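Long-range contact in Gp26 (Listeria phage P40, PDB 4JZ5), which is an endolysin whose glycosyl hydrolase family 25 catalytic domain probably cleaves the glycan strands of Listeria peptidoglycan to lyse the host cell: residues S52-Y58 against N92-L97. Numbering follows the deposited sequence.
Sequences SNGTQKY and NEANML
Thr55 and Glu93 bring the two backbones closest, with 5.5 Å between their CA atoms. Residues 52-58 form a hairpin: strand 46-53 ends, the chain turns through Gly54 to Gln56, and strand 57-58 runs back antiparallel. The turn closes with a classic beta bulge, in which Gln56 and Lys57 together stand opposite Asn53. Residues 92-97 are helical, and the contact with them is mainly apolar.

Met96 carries most of it. Its chain bends at chi2 (-71°) and again at chi3 (-72°), which folds the methyl back into the hairpin. There Met96 CE lies over the centre of the Tyr58 ring, 3.8 Å from the centroid and 10° off the normal. This is a CH-pi contact. Met96 SD sits obliquely to the same ring, a Met-aromatic contact at 4.5 Å from the centroid. Gly54 O lies 3.3 Å from Met96 CG, and Lys57 O touches the methyl. Ser52 CB closes in on Met96 CE at 4.0 Å.

At the turn, the Thr55 methyl, CG2, rests 3.9 Å from Glu93 CG and also touches Met96 CG and Asn92 CB. The Glu93 carboxylate lies against the backbone of Gly54, with OE2 3.2 Å from Gly54 CA. The positive phi of Gly54 starts the turn. Glu93 OE1 is held by the backbone N of Leu83.

In strand 76-81, His80 NE2 donates a hydrogen bond to Gly54 O, and the backbone of Tyr81 bonds with those of Ser52 and Gly54. Lys103, further along helix 87-106, makes a cation-pi contact with Tyr58. Ala94 and Leu97 pack on helix 128-143. The contact thus joins the hairpin ending strand 46-53 to the helix after the neighbouring parallel strand 76-81, consistent with the beta/alpha-barrel core of family 25 hydrolases.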
loop_
_atom_site.group_PDB
_atom_site.type_symbol
_atom_site.label_atom_id
_atom_site.label_comp_id
_atom_site.label_asym_id
_atom_site.label_seq_id
_atom_site.Cartn_x
_atom_site.Cartn_y
_atom_site.Cartn_z
ATOM N N SER A 52 -7.202 -1.219 6.660
ATOM C CA SER A 52 -7.743 -0.614 7.857
ATOM C C SER A 52 -7.451 0.881 7.860
ATOM O O SER A 52 -6.495 1.338 7.235
ATOM C CB SER A 52 -7.127 -1.272 9.098
ATOM O OG SER A 52 -5.754 -1.578 8.914
ATOM N N ASN A 53 -8.294 1.606 8.581
ATOM C CA ASN A 53 -8.131 3.022 8.887
ATOM C C ASN A 53 -7.944 3.144 10.388
ATOM O O ASN A 53 -8.904 2.999 11.159
ATOM C CB ASN A 53 -9.388 3.813 8.522
ATOM C CG ASN A 53 -9.531 4.068 7.039
ATOM O OD1 ASN A 53 -8.747 3.595 6.222
ATOM N ND2 ASN A 53 -10.551 4.829 6.682
ATOM N N GLY A 54 -6.712 3.397 10.814
ATOM C CA GLY A 54 -6.418 3.438 12.236
ATOM C C GLY A 54 -6.890 2.186 12.956
ATOM O O GLY A 54 -6.819 1.083 12.425
ATOM N N THR A 55 -7.370 2.379 14.184
ATOM C CA THR A 55 -8.094 1.356 14.925
ATOM C C THR A 55 -9.602 1.525 14.745
ATOM O O THR A 55 -10.392 0.826 15.376
ATOM C CB THR A 55 -7.764 1.412 16.420
ATOM O OG1 THR A 55 -7.871 2.760 16.877
ATOM C CG2 THR A 55 -6.364 0.894 16.695
ATOM N N GLN A 56 -10.011 2.443 13.876
ATOM C CA GLN A 56 -11.422 2.762 13.709
ATOM C C GLN A 56 -12.169 1.623 13.026
ATOM O O GLN A 56 -13.258 1.253 13.456
ATOM C CB GLN A 56 -11.568 4.042 12.894
ATOM C CG GLN A 56 -12.997 4.495 12.696
ATOM C CD GLN A 56 -13.096 5.810 11.965
ATOM O OE1 GLN A 56 -12.131 6.299 11.374
ATOM N NE2 GLN A 56 -14.281 6.404 12.006
ATOM N N LYS A 57 -11.597 1.068 11.964
ATOM C CA LYS A 57 -12.273 0.019 11.211
ATOM C C LYS A 57 -11.300 -0.688 10.286
ATOM O O LYS A 57 -10.269 -0.130 9.889
ATOM C CB LYS A 57 -13.406 0.613 10.369
ATOM C CG LYS A 57 -12.910 1.518 9.259
ATOM C CD LYS A 57 -14.055 2.040 8.392
ATOM C CE LYS A 57 -13.523 2.767 7.165
ATOM N NZ LYS A 57 -14.595 3.506 6.443
ATOM N N TYR A 58 -11.628 -1.928 9.956
ATOM C CA TYR A 58 -11.044 -2.565 8.791
ATOM C C TYR A 58 -11.715 -2.001 7.553
ATOM O O TYR A 58 -12.875 -1.591 7.594
ATOM C CB TYR A 58 -11.211 -4.083 8.860
ATOM C CG TYR A 58 -10.473 -4.651 10.050
ATOM C CD1 TYR A 58 -9.107 -4.890 9.992
ATOM C CD2 TYR A 58 -11.127 -4.887 11.251
ATOM C CE1 TYR A 58 -8.419 -5.385 11.092
ATOM C CE2 TYR A 58 -10.449 -5.389 12.357
ATOM C CZ TYR A 58 -9.095 -5.628 12.273
ATOM O OH TYR A 58 -8.433 -6.127 13.380
ATOM N N ASN A 92 -1.247 -0.494 18.754
ATOM C CA ASN A 92 -2.579 -1.017 18.478
ATOM C C ASN A 92 -2.908 -0.908 16.990
ATOM O O ASN A 92 -3.537 -1.807 16.420
ATOM C CB ASN A 92 -3.633 -0.321 19.333
ATOM C CG ASN A 92 -3.506 -0.656 20.805
ATOM O OD1 ASN A 92 -2.924 -1.669 21.174
ATOM N ND2 ASN A 92 -4.074 0.186 21.650
ATOM N N GLU A 93 -2.467 0.168 16.341
ATOM C CA GLU A 93 -2.654 0.285 14.900
ATOM C C GLU A 93 -1.803 -0.737 14.145
ATOM O O GLU A 93 -2.264 -1.329 13.160
ATOM C CB GLU A 93 -2.348 1.706 14.406
ATOM C CG GLU A 93 -3.457 2.679 14.793
ATOM C CD GLU A 93 -3.589 3.889 13.901
ATOM O OE1 GLU A 93 -2.979 3.923 12.794
ATOM O OE2 GLU A 93 -4.350 4.797 14.287
ATOM N N ALA A 94 -0.574 -0.970 14.585
ATOM C CA ALA A 94 0.238 -2.020 13.982
ATOM C C ALA A 94 -0.485 -3.364 14.082
ATOM O O ALA A 94 -0.478 -4.145 13.122
ATOM C CB ALA A 94 1.592 -2.075 14.649
ATOM N N ASN A 95 -1.127 -3.618 15.218
ATOM C CA ASN A 95 -1.882 -4.853 15.380
ATOM C C ASN A 95 -3.105 -4.939 14.477
ATOM O O ASN A 95 -3.537 -6.031 14.142
ATOM C CB ASN A 95 -2.287 -5.044 16.831
ATOM C CG ASN A 95 -1.124 -5.453 17.696
ATOM O OD1 ASN A 95 -0.168 -6.059 17.216
ATOM N ND2 ASN A 95 -1.209 -5.152 18.986
ATOM N N MET A 96 -3.663 -3.806 14.058
ATOM C CA MET A 96 -4.734 -3.819 13.054
ATOM C C MET A 96 -4.220 -4.413 11.752
ATOM O O MET A 96 -4.874 -5.232 11.112
ATOM C CB MET A 96 -5.246 -2.401 12.769
ATOM C CG MET A 96 -6.050 -1.757 13.886
ATOM S SD MET A 96 -7.704 -2.460 14.146
ATOM C CE MET A 96 -8.613 -1.892 12.724
ATOM N N LEU A 97 -3.051 -3.963 11.322
ATOM C CA LEU A 97 -2.475 -4.468 10.090
ATOM C C LEU A 97 -2.135 -5.959 10.228
ATOM O O LEU A 97 -2.392 -6.741 9.307
ATOM C CB LEU A 97 -1.257 -3.641 9.688
ATOM C CG LEU A 97 -0.534 -4.048 8.399
ATOM C CD1 LEU A 97 -1.457 -4.178 7.187
ATOM C CD2 LEU A 97 0.568 -3.057 8.105
#